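Local coordinates for putative periplasmic protein (Salmonella enterica subsp. enterica serovar Typhimurium, PDB 4J32), which probably acts as the periplasmic immunity protein Tai4, binding and inhibiting the peptidoglycan hydrolase Tae4, a type VI secretion amidase effector, at residues Y8-L13 with G47-E52; K15-S20 with A42-G47; D58-K63 with I86-L91. All coordinates share one frame; numbering follows the deposited sequence. Where two conformers were deposited one is given.

Contact 1 of 3, residues Y8-L13 with G47-E52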
loop_
_atom_site.group_PDB
_atom_site.type_symbol
_atom_site.label_atom_id
_atom_site.label_comp_id
_atom_site.label_asym_id
_atom_site.label_seq_id
_atom_site.Cartn_x
_atom_site.Cartn_y
_atom_site.Cartn_z
ATOM N N TYR B 8 -0.462 14.007 -11.878
ATOM C CA TYR B 8 -1.540 13.048 -12.122
ATOM C C TYR B 8 -2.775 13.700 -12.749
ATOM O O TYR B 8 -3.155 14.823 -12.391
ATOM C CB TYR B 8 -1.926 12.327 -10.821
ATOM C CG TYR B 8 -0.798 11.451 -10.301
ATOM C CD1 TYR B 8 -0.403 10.309 -11.003
ATOM C CD2 TYR B 8 -0.155 11.759 -9.092
ATOM C CE1 TYR B 8 0.652 9.494 -10.542
ATOM C CE2 TYR B 8 0.907 10.950 -8.611
ATOM C CZ TYR B 8 1.288 9.827 -9.343
ATOM O OH TYR B 8 2.320 9.037 -8.880
ATOM N N SER B 9 -3.391 12.966 -13.678
ATOM C CA SER B 9 -4.678 13.360 -14.247
ATOM C C SER B 9 -5.768 13.186 -13.175
ATOM O O SER B 9 -5.545 12.553 -12.137
ATOM C CB SER B 9 -5.006 12.463 -15.444
ATOM O OG SER B 9 -5.342 11.141 -15.007
ATOM N N GLN B 10 -6.952 13.735 -13.435
ATOM C CA GLN B 10 -8.060 13.593 -12.470
ATOM C C GLN B 10 -8.423 12.133 -12.185
ATOM O O GLN B 10 -8.648 11.750 -11.033
ATOM C CB GLN B 10 -9.283 14.371 -12.945
ATOM C CG GLN B 10 -9.071 15.893 -12.919
ATOM C CD GLN B 10 -9.023 16.399 -11.480
ATOM O OE1 GLN B 10 -10.007 16.284 -10.748
ATOM N NE2 GLN B 10 -7.870 16.937 -11.068
ATOM N N SER B 11 -8.506 11.312 -13.230
ATOM C CA SER B 11 -8.793 9.885 -13.018
ATOM C C SER B 11 -7.677 9.170 -12.233
ATOM O O SER B 11 -7.958 8.349 -11.334
ATOM C CB SER B 11 -9.081 9.172 -14.339
ATOM O OG SER B 11 -7.916 9.081 -15.138
ATOM N N GLU B 12 -6.420 9.493 -12.546
ATOM C CA GLU B 12 -5.266 8.936 -11.846
ATOM C C GLU B 12 -5.279 9.347 -10.380
ATOM O O GLU B 12 -5.001 8.529 -9.496
ATOM C CB GLU B 12 -3.963 9.436 -12.502
ATOM C CG GLU B 12 -3.654 8.745 -13.826
ATOM C CD GLU B 12 -2.492 9.370 -14.623
ATOM O OE1 GLU B 12 -2.107 10.547 -14.418
ATOM O OE2 GLU B 12 -1.958 8.644 -15.490
ATOM N N LEU B 13 -5.631 10.596 -10.101
ATOM C CA LEU B 13 -5.739 11.033 -8.683
ATOM C C LEU B 13 -6.765 10.187 -7.926
ATOM O O LEU B 13 -6.551 9.815 -6.771
ATOM C CB LEU B 13 -6.114 12.516 -8.569
ATOM C CG LEU B 13 -5.098 13.579 -8.981
ATOM C CD1 LEU B 13 -5.778 14.949 -9.028
ATOM C CD2 LEU B 13 -3.906 13.605 -8.001
ATOM N N GLY B 47 -8.003 16.976 -6.582
ATOM C CA GLY B 47 -9.238 16.589 -7.292
ATOM C C GLY B 47 -10.184 17.759 -7.523
ATOM O O GLY B 47 -10.106 18.778 -6.838
ATOM N N LYS B 48 -11.055 17.625 -8.524
ATOM C CA LYS B 48 -12.072 18.632 -8.831
ATOM C C LYS B 48 -13.468 18.077 -8.510
ATOM O O LYS B 48 -14.492 18.703 -8.840
ATOM C CB LYS B 48 -11.991 19.051 -10.316
ATOM C CG LYS B 48 -10.649 19.725 -10.733
ATOM C CD LYS B 48 -10.339 20.915 -9.826
ATOM C CE LYS B 48 -9.180 21.770 -10.333
ATOM N NZ LYS B 48 -9.244 23.149 -9.715
ATOM N N GLN B 49 -13.482 16.936 -7.824
ATOM C CA GLN B 49 -14.728 16.221 -7.511
ATOM C C GLN B 49 -15.227 16.561 -6.122
ATOM O O GLN B 49 -14.437 16.879 -5.211
ATOM C CB GLN B 49 -14.552 14.691 -7.610
ATOM C CG GLN B 49 -14.215 14.175 -9.030
ATOM C CD GLN B 49 -12.795 14.555 -9.462
ATOM O OE1 GLN B 49 -11.848 14.434 -8.688
ATOM N NE2 GLN B 49 -12.648 15.017 -10.704
ATOM N N SER B 50 -16.539 16.424 -5.961
ATOM C CA SER B 50 -17.211 16.596 -4.674
ATOM C C SER B 50 -16.863 15.440 -3.749
ATOM O O SER B 50 -16.453 14.359 -4.199
ATOM C CB SER B 50 -18.731 16.614 -4.870
ATOM O OG SER B 50 -19.125 17.742 -5.650
ATOM N N VAL B 51 -17.054 15.659 -2.456
ATOM C CA VAL B 51 -16.588 14.673 -1.472
ATOM C C VAL B 51 -17.326 13.328 -1.584
ATOM O O VAL B 51 -16.772 12.274 -1.250
ATOM C CB VAL B 51 -16.675 15.243 -0.023
ATOM C CG1 VAL B 51 -18.158 15.283 0.503
ATOM C CG2 VAL B 51 -15.725 14.493 0.912
ATOM N N GLU B 52 -18.561 13.348 -2.070
ATOM C CA GLU B 52 -19.324 12.097 -2.145
ATOM C C GLU B 52 -18.673 11.071 -3.076
ATOM O O GLU B 52 -18.921 9.888 -2.906
ATOM C CB GLU B 52 -20.786 12.326 -2.549
ATOM C CG GLU B 52 -21.663 12.990 -1.471
ATOM C CD GLU B 52 -21.479 14.495 -1.384
ATOM O OE1 GLU B 52 -20.771 15.103 -2.236
ATOM O OE2 GLU B 52 -22.065 15.093 -0.460
HETATM O O HOH W 1 -9.263 13.757 -8.906
#

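Contact 2 of 3, residues K15-S20 with A42-G47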
loop_
_atom_site.group_PDB
_atom_site.type_symbol
_atom_site.label_atom_id
_atom_site.label_comp_id
_atom_site.label_asym_id
_atom_site.label_seq_id
_atom_site.Cartn_x
_atom_site.Cartn_y
_atom_site.Cartn_z
ATOM N N LYS B 15 -7.868 7.114 -8.606
ATOM C CA LYS B 15 -7.318 5.768 -8.430
ATOM C C LYS B 15 -6.230 5.768 -7.336
ATOM O O LYS B 15 -6.169 4.855 -6.525
ATOM C CB LYS B 15 -6.772 5.245 -9.759
ATOM C CG LYS B 15 -7.884 4.943 -10.788
ATOM C CD LYS B 15 -7.342 4.863 -12.213
ATOM C CE LYS B 15 -8.495 4.643 -13.221
ATOM N NZ LYS B 15 -8.001 4.438 -14.611
ATOM N N ASN B 16 -5.425 6.823 -7.283
ATOM C CA ASN B 16 -4.386 6.934 -6.236
ATOM C C ASN B 16 -5.009 7.074 -4.870
ATOM O O ASN B 16 -4.535 6.461 -3.896
ATOM C CB ASN B 16 -3.430 8.107 -6.499
ATOM C CG ASN B 16 -2.544 7.913 -7.722
ATOM O OD1 ASN B 16 -2.482 6.842 -8.324
ATOM N ND2 ASN B 16 -1.849 8.980 -8.104
ATOM N N TRP B 17 -6.064 7.907 -4.795
ATOM C CA TRP B 17 -6.881 8.035 -3.598
ATOM C C TRP B 17 -7.454 6.687 -3.182
ATOM O O TRP B 17 -7.385 6.314 -2.016
ATOM C CB TRP B 17 -8.017 9.076 -3.779
ATOM C CG TRP B 17 -8.623 9.460 -2.447
ATOM C CD1 TRP B 17 -8.258 10.516 -1.672
ATOM C CD2 TRP B 17 -9.649 8.767 -1.727
ATOM N NE1 TRP B 17 -8.989 10.537 -0.517
ATOM C CE2 TRP B 17 -9.852 9.472 -0.516
ATOM C CE3 TRP B 17 -10.432 7.627 -1.994
ATOM C CZ2 TRP B 17 -10.810 9.080 0.444
ATOM C CZ3 TRP B 17 -11.376 7.229 -1.044
ATOM C CH2 TRP B 17 -11.568 7.959 0.162
ATOM N N ALA B 18 -8.050 5.971 -4.131
ATOM C CA ALA B 18 -8.653 4.675 -3.816
ATOM C C ALA B 18 -7.630 3.734 -3.138
ATOM O O ALA B 18 -7.921 3.109 -2.091
ATOM C CB ALA B 18 -9.225 4.043 -5.106
ATOM N N LEU B 19 -6.446 3.636 -3.724
ATOM C CA LEU B 19 -5.422 2.747 -3.195
ATOM C C LEU B 19 -4.961 3.160 -1.781
ATOM O O LEU B 19 -4.951 2.322 -0.855
ATOM C CB LEU B 19 -4.235 2.673 -4.159
ATOM C CG LEU B 19 -3.018 1.868 -3.678
ATOM C CD1 LEU B 19 -3.420 0.404 -3.274
ATOM C CD2 LEU B 19 -1.968 1.881 -4.803
ATOM N N SER B 20 -4.606 4.437 -1.613
ATOM C CA SER B 20 -4.112 4.897 -0.313
ATOM C C SER B 20 -5.186 4.814 0.758
ATOM O O SER B 20 -4.883 4.418 1.890
ATOM C CB SER B 20 -3.484 6.297 -0.374
ATOM O OG SER B 20 -4.282 7.179 -1.128
ATOM N N ALA B 42 -3.642 14.125 0.062
ATOM C CA ALA B 42 -2.898 14.842 -0.984
ATOM C C ALA B 42 -3.613 14.686 -2.331
ATOM O O ALA B 42 -3.756 15.654 -3.099
ATOM C CB ALA B 42 -1.457 14.329 -1.072
ATOM N N TYR B 43 -4.074 13.469 -2.630
ATOM C CA TYR B 43 -4.801 13.258 -3.903
ATOM C C TYR B 43 -6.169 13.947 -3.909
ATOM O O TYR B 43 -6.604 14.442 -4.960
ATOM C CB TYR B 43 -4.928 11.765 -4.230
ATOM C CG TYR B 43 -3.560 11.134 -4.305
ATOM C CD1 TYR B 43 -2.584 11.669 -5.155
ATOM C CD2 TYR B 43 -3.224 10.045 -3.488
ATOM C CE1 TYR B 43 -1.287 11.135 -5.224
ATOM C CE2 TYR B 43 -1.929 9.482 -3.550
ATOM C CZ TYR B 43 -0.981 10.030 -4.419
ATOM O OH TYR B 43 0.285 9.531 -4.479
ATOM N N LEU B 44 -6.846 13.961 -2.760
ATOM C CA LEU B 44 -8.103 14.720 -2.626
ATOM C C LEU B 44 -7.910 16.220 -2.875
ATOM O O LEU B 44 -8.770 16.848 -3.509
ATOM C CB LEU B 44 -8.799 14.440 -1.270
ATOM C CG LEU B 44 -10.139 15.140 -0.981
ATOM C CD1 LEU B 44 -10.995 14.229 -0.104
ATOM C CD2 LEU B 44 -9.909 16.479 -0.342
ATOM N N GLU B 45 -6.803 16.793 -2.387
ATOM C CA GLU B 45 -6.534 18.227 -2.552
ATOM C C GLU B 45 -6.603 18.634 -4.019
ATOM O O GLU B 45 -7.145 19.704 -4.349
ATOM C CB GLU B 45 -5.165 18.628 -1.968
ATOM C CG GLU B 45 -4.588 20.004 -2.422
ATOM C CD GLU B 45 -5.357 21.235 -1.892
ATOM O OE1 GLU B 45 -5.970 21.137 -0.792
ATOM O OE2 GLU B 45 -5.331 22.298 -2.566
ATOM N N TYR B 46 -6.025 17.806 -4.887
ATOM C CA TYR B 46 -5.891 18.150 -6.317
ATOM C C TYR B 46 -7.081 17.719 -7.180
ATOM O O TYR B 46 -7.170 18.077 -8.375
ATOM C CB TYR B 46 -4.583 17.580 -6.860
ATOM C CG TYR B 46 -3.354 18.296 -6.321
ATOM C CD1 TYR B 46 -2.977 19.548 -6.815
ATOM C CD2 TYR B 46 -2.594 17.739 -5.299
ATOM C CE1 TYR B 46 -1.827 20.220 -6.318
ATOM C CE2 TYR B 46 -1.452 18.412 -4.786
ATOM C CZ TYR B 46 -1.081 19.640 -5.307
ATOM O OH TYR B 46 0.064 20.288 -4.834
ATOM N N GLY B 47 -8.003 16.976 -6.582
ATOM C CA GLY B 47 -9.238 16.589 -7.292
ATOM C C GLY B 47 -10.184 17.759 -7.523
ATOM O O GLY B 47 -10.106 18.778 -6.838
#

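Contact 3 of 3, residues D58-K63 with I86-L91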
loop_
_atom_site.group_PDB
_atom_site.type_symbol
_atom_site.label_atom_id
_atom_site.label_comp_id
_atom_site.label_asym_id
_atom_site.label_seq_id
_atom_site.Cartn_x
_atom_site.Cartn_y
_atom_site.Cartn_z
ATOM N N ASP B 58 -14.888 4.729 -0.973
ATOM C CA ASP B 58 -14.880 4.038 0.336
ATOM C C ASP B 58 -15.899 2.906 0.448
ATOM O O ASP B 58 -15.562 1.846 0.993
ATOM C CB ASP B 58 -15.088 5.040 1.480
ATOM C CG ASP B 58 -15.220 4.369 2.843
ATOM O OD1 ASP B 58 -14.184 3.930 3.406
ATOM O OD2 ASP B 58 -16.359 4.294 3.366
ATOM N N GLU B 59 -17.128 3.110 -0.041
ATOM C CA GLU B 59 -18.139 2.035 -0.018
ATOM C C GLU B 59 -17.634 0.782 -0.729
ATOM O O GLU B 59 -17.867 -0.356 -0.269
ATOM C CB GLU B 59 -19.469 2.494 -0.650
ATOM C CG GLU B 59 -20.245 3.502 0.184
ATOM C CD GLU B 59 -20.731 2.921 1.502
ATOM O OE1 GLU B 59 -20.818 3.685 2.484
ATOM O OE2 GLU B 59 -21.044 1.719 1.551
ATOM N N ILE B 60 -16.951 0.983 -1.854
ATOM C CA ILE B 60 -16.408 -0.157 -2.615
ATOM C C ILE B 60 -15.203 -0.749 -1.893
ATOM O O ILE B 60 -15.079 -1.973 -1.800
ATOM C CB ILE B 60 -16.070 0.211 -4.088
ATOM C CG1 ILE B 60 -17.300 0.841 -4.756
ATOM C CG2 ILE B 60 -15.565 -1.031 -4.868
ATOM C CD1 ILE B 60 -17.001 1.488 -6.149
ATOM N N ALA B 61 -14.346 0.126 -1.357
ATOM C CA ALA B 61 -13.160 -0.315 -0.624
ATOM C C ALA B 61 -13.563 -1.242 0.517
ATOM O O ALA B 61 -12.872 -2.237 0.773
ATOM C CB ALA B 61 -12.367 0.877 -0.087
ATOM N N LYS B 62 -14.676 -0.919 1.181
ATOM C CA LYS B 62 -15.106 -1.714 2.327
ATOM C C LYS B 62 -15.541 -3.131 1.931
ATOM O O LYS B 62 -15.519 -4.040 2.769
ATOM C CB LYS B 62 -16.165 -0.966 3.155
ATOM C CG LYS B 62 -15.592 0.237 3.938
ATOM C CD LYS B 62 -16.695 1.069 4.576
ATOM C CE LYS B 62 -16.196 2.237 5.436
ATOM N NZ LYS B 62 -14.767 2.135 5.843
ATOM N N LYS B 63 -15.887 -3.340 0.656
ATOM C CA LYS B 63 -16.244 -4.678 0.160
ATOM C C LYS B 63 -14.982 -5.560 0.103
ATOM O O LYS B 63 -15.085 -6.786 0.093
ATOM C CB LYS B 63 -16.866 -4.615 -1.236
ATOM C CG LYS B 63 -18.232 -3.914 -1.289
ATOM C CD LYS B 63 -18.663 -3.675 -2.730
ATOM C CE LYS B 63 -19.975 -2.891 -2.755
ATOM N NZ LYS B 63 -20.719 -3.176 -4.008
ATOM N N ILE B 86 -8.098 -2.273 -6.266
ATOM C CA ILE B 86 -7.820 -1.252 -7.279
ATOM C C ILE B 86 -8.017 -1.761 -8.709
ATOM O O ILE B 86 -8.041 -0.957 -9.655
ATOM C CB ILE B 86 -6.473 -0.522 -7.066
ATOM C CG1 ILE B 86 -5.287 -1.502 -7.117
ATOM C CG2 ILE B 86 -6.517 0.241 -5.749
ATOM C CD1 ILE B 86 -3.923 -0.824 -7.344
ATOM N N HIS B 87 -8.226 -3.076 -8.853
ATOM C CA HIS B 87 -8.599 -3.687 -10.144
ATOM C C HIS B 87 -10.112 -3.858 -10.323
ATOM O O HIS B 87 -10.584 -4.377 -11.354
ATOM C CB HIS B 87 -7.903 -5.042 -10.306
ATOM C CG HIS B 87 -6.409 -4.928 -10.422
ATOM N ND1 HIS B 87 -5.586 -4.866 -9.322
ATOM C CD2 HIS B 87 -5.597 -4.866 -11.506
ATOM C CE1 HIS B 87 -4.328 -4.756 -9.721
ATOM N NE2 HIS B 87 -4.307 -4.756 -11.042
ATOM N N ASP B 88 -10.872 -3.437 -9.320
ATOM C CA ASP B 88 -12.330 -3.653 -9.315
ATOM C C ASP B 88 -13.020 -2.897 -10.455
ATOM O O ASP B 88 -12.765 -1.715 -10.665
ATOM C CB ASP B 88 -12.901 -3.276 -7.938
ATOM C CG ASP B 88 -14.391 -3.466 -7.850
ATOM O OD1 ASP B 88 -15.089 -2.508 -8.204
ATOM O OD2 ASP B 88 -14.865 -4.551 -7.432
ATOM N N ARG B 89 -13.869 -3.607 -11.196
ATOM C CA ARG B 89 -14.560 -3.037 -12.350
ATOM C C ARG B 89 -15.516 -1.906 -11.936
ATOM O O ARG B 89 -15.573 -0.877 -12.607
ATOM C CB ARG B 89 -15.313 -4.127 -13.114
ATOM C CG ARG B 89 -15.872 -3.655 -14.446
ATOM C CD ARG B 89 -16.743 -4.719 -15.145
ATOM N NE ARG B 89 -18.150 -4.653 -14.732
ATOM C CZ ARG B 89 -18.986 -3.644 -15.003
ATOM N NH1 ARG B 89 -18.584 -2.575 -15.691
ATOM N NH2 ARG B 89 -20.237 -3.695 -14.565
ATOM N N GLU B 90 -16.252 -2.094 -10.836
ATOM C CA GLU B 90 -17.192 -1.086 -10.325
ATOM C C GLU B 90 -16.480 0.238 -10.002
ATOM O O GLU B 90 -16.981 1.326 -10.306
ATOM C CB GLU B 90 -17.938 -1.635 -9.090
ATOM C CG GLU B 90 -18.906 -0.652 -8.423
ATOM C CD GLU B 90 -19.578 -1.180 -7.146
ATOM O OE1 GLU B 90 -19.218 -2.272 -6.634
ATOM O OE2 GLU B 90 -20.485 -0.483 -6.654
ATOM N N LEU B 91 -15.315 0.119 -9.373
ATOM C CA LEU B 91 -14.488 1.275 -9.036
ATOM C C LEU B 91 -14.055 2.013 -10.297
ATOM O O LEU B 91 -14.159 3.244 -10.391
ATOM C CB LEU B 91 -13.250 0.836 -8.249
ATOM C CG LEU B 91 -12.187 1.911 -8.000
ATOM C CD1 LEU B 91 -12.720 3.034 -7.088
ATOM C CD2 LEU B 91 -10.842 1.322 -7.439
#

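Contact 1 of 3, residues Y8-L13 with G47-E52
Gln10 puts a single carbonyl oxygen, OE1, between two donors of the 47-52 segment, one from the backbone and one from a side chain. Lys48 N lies 2.8 Å from Gln10 OE1, tilted somewhat from the carbonyl plane, and its N-H points only moderately straight at the oxygen (134°). Gln49 NE2 gives the straighter bond (149°), 2.9 Å from the same Gln10 OE1, in the carbonyl plane on a lone pair. The two glutamine chains run antiparallel past one another, with their amide planes 38° apart. Both are bent at chi2. In Gln10 this bend folds the amide back toward the turn, where CB and CG of Lys48 cross it at a slant, CB coming within 3.4 Å of Gln10 OE1. The other half of the Gln10 amide is also held, since NE2 donates to Tyr46 O, just before Gly47. A water lies between Gln10 O and Gln49 OE1, 2.7 Å from Gln49 OE1, and bridges the two residues. Leu13 CD1 adds an apolar touch, 3.9 Å from Gly47 N. Behind Gln10, Ser9 and Glu12 form a capping box at the start of helix 10-26: Glu12 N reaches Ser9 OG at 3.2 Å, and Ser9 N reaches Glu12 OE1 at 2.8 Å. Gln49 O accepts from Arg92 of the bound Tae4 chain. With both ends of the Gln10 amide engaged, its rotation is fixed, and the turn leading into helix 51-65 is tied to the first turn of helix 10-26 by uncharged polar groups.

Contact 2 of 3, residues K15-S20 with A42-G47
Asn16 sets its CB over the centre of one face of the Tyr43 ring, a CH-pi contact within the antiparallel packing of helices 10-26 and 30-46. The CB stands 3.5 Å from the centroid of the Tyr43 ring and only 8° off the ring normal. Tyr43 has CG anti to its carbonyl carbon, a torsion that sends the ring across to the neighbouring helix. The Asn16 amide is inclined 62° to the ring, and its ND2 passes 3.6 Å from Tyr43 CE1. One turn further on, in one of its two deposited conformers, Ser20 OG sits at the edge of the same ring, in its plane, 3.9 Å from Tyr43 CD2. There the hydroxyl donates to Asn16 O, which also accepts from Ser20 N on the opposite face of its carbonyl plane. Trp17 turns the other way from Asn16, its CG beside the carbonyl carbon, and lies side by side with Leu44, with Trp17 CD1 4.0 Å from Leu44 CB. Its CB meets Tyr43 CB at 4.1 Å. The axes of 15-20 and 42-46 approach to 9.0 Å at 154°. Beyond the indole, His21 stacks on it and Tyr54 meets it edge-to-face. No hydrogen bond joins the two segments, and in the conformer described the serine hydroxyl donates within its own helix; cohesion here therefore rests on dispersion and on the aliphatic carbon of a polar residue meeting an aromatic face.

Contact 3 of 3, residues D58-K63 with I86-L91
Ile60, Glu90 and Lys63 bring helix 51-65 against the N-terminal turn of helix 89-96, whose N-cap is Asp88, in a packing contact of an all-helical fold. Ile60 has the largest share of buried surface and touches the partner through CG1, CG2 and CD1. Its CG1 lies anti to the carbonyl carbon (chi1 -53°) and its chi2 is extended, which carries CD1 forward to the backbone of the partner: Ile60 CD1 stands 3.8 Å from Leu91 CA. The same methyl meets the aliphatic part of Glu90, with Ile60 CD1 3.7 Å from Glu90 CG, the two side chains crossing at a slant. The second branch turns the other way, so that Ile60 CG2 rests 3.7 Å from Asp88 OD1. Phe85 of helix 78-86 touches both Ile60 and Leu91, extending the apolar patch inward.

Glu90 serves both characters of the contact. Its chain is extended beyond CG (chi2 -176°), so its CG and CD cross Ile60 while, in one of two deposited conformers, the carboxylate reaches Lys63. There the two chains cross at about a right angle and close a salt bridge, Lys63 NZ lying 3.2 Å from Glu90 OE1 on the syn lone pair. Lys63 is likewise extended beyond CG, and this pairing of opposite charges lies at the exposed margin of the contact.

Asp88 caps the turn that carries Glu90 and Leu91. Its OD2 accepts from Tyr64 OH, a residue next to the 58-63 segment, so the carboxylate also ties the cap to helix 51-65. Its other oxygen makes the capping bond: Leu91 N reaches the anti lone pair of Asp88 OD1 at 2.9 Å, with an N-H...O angle of 155°.

How the contacts relate
Contacts 1 and 2 share helix 10-26 and Gly47, and their centres lie 7 Å apart; along the chain, contact 2 is nested within the loop that contact 1 closes. They touch directly, Leu13 O packing 3.6 Å from Tyr43 CB. Contact 3 follows both in sequence, its centre 14 Å from that of contact 2 and on the opposite side of the chain's centre. Ala18 CB packs 3.9 Å from Leu91 CD2, joining that pair. Contacts 1 and 3 do not touch, although both use helix 51-65. Helix 10-26 thus packs on helix 30-46 and touches the 86-91 segment as well, while contacts 1 and 2 lie beside the surface that meets the Tae4 chain.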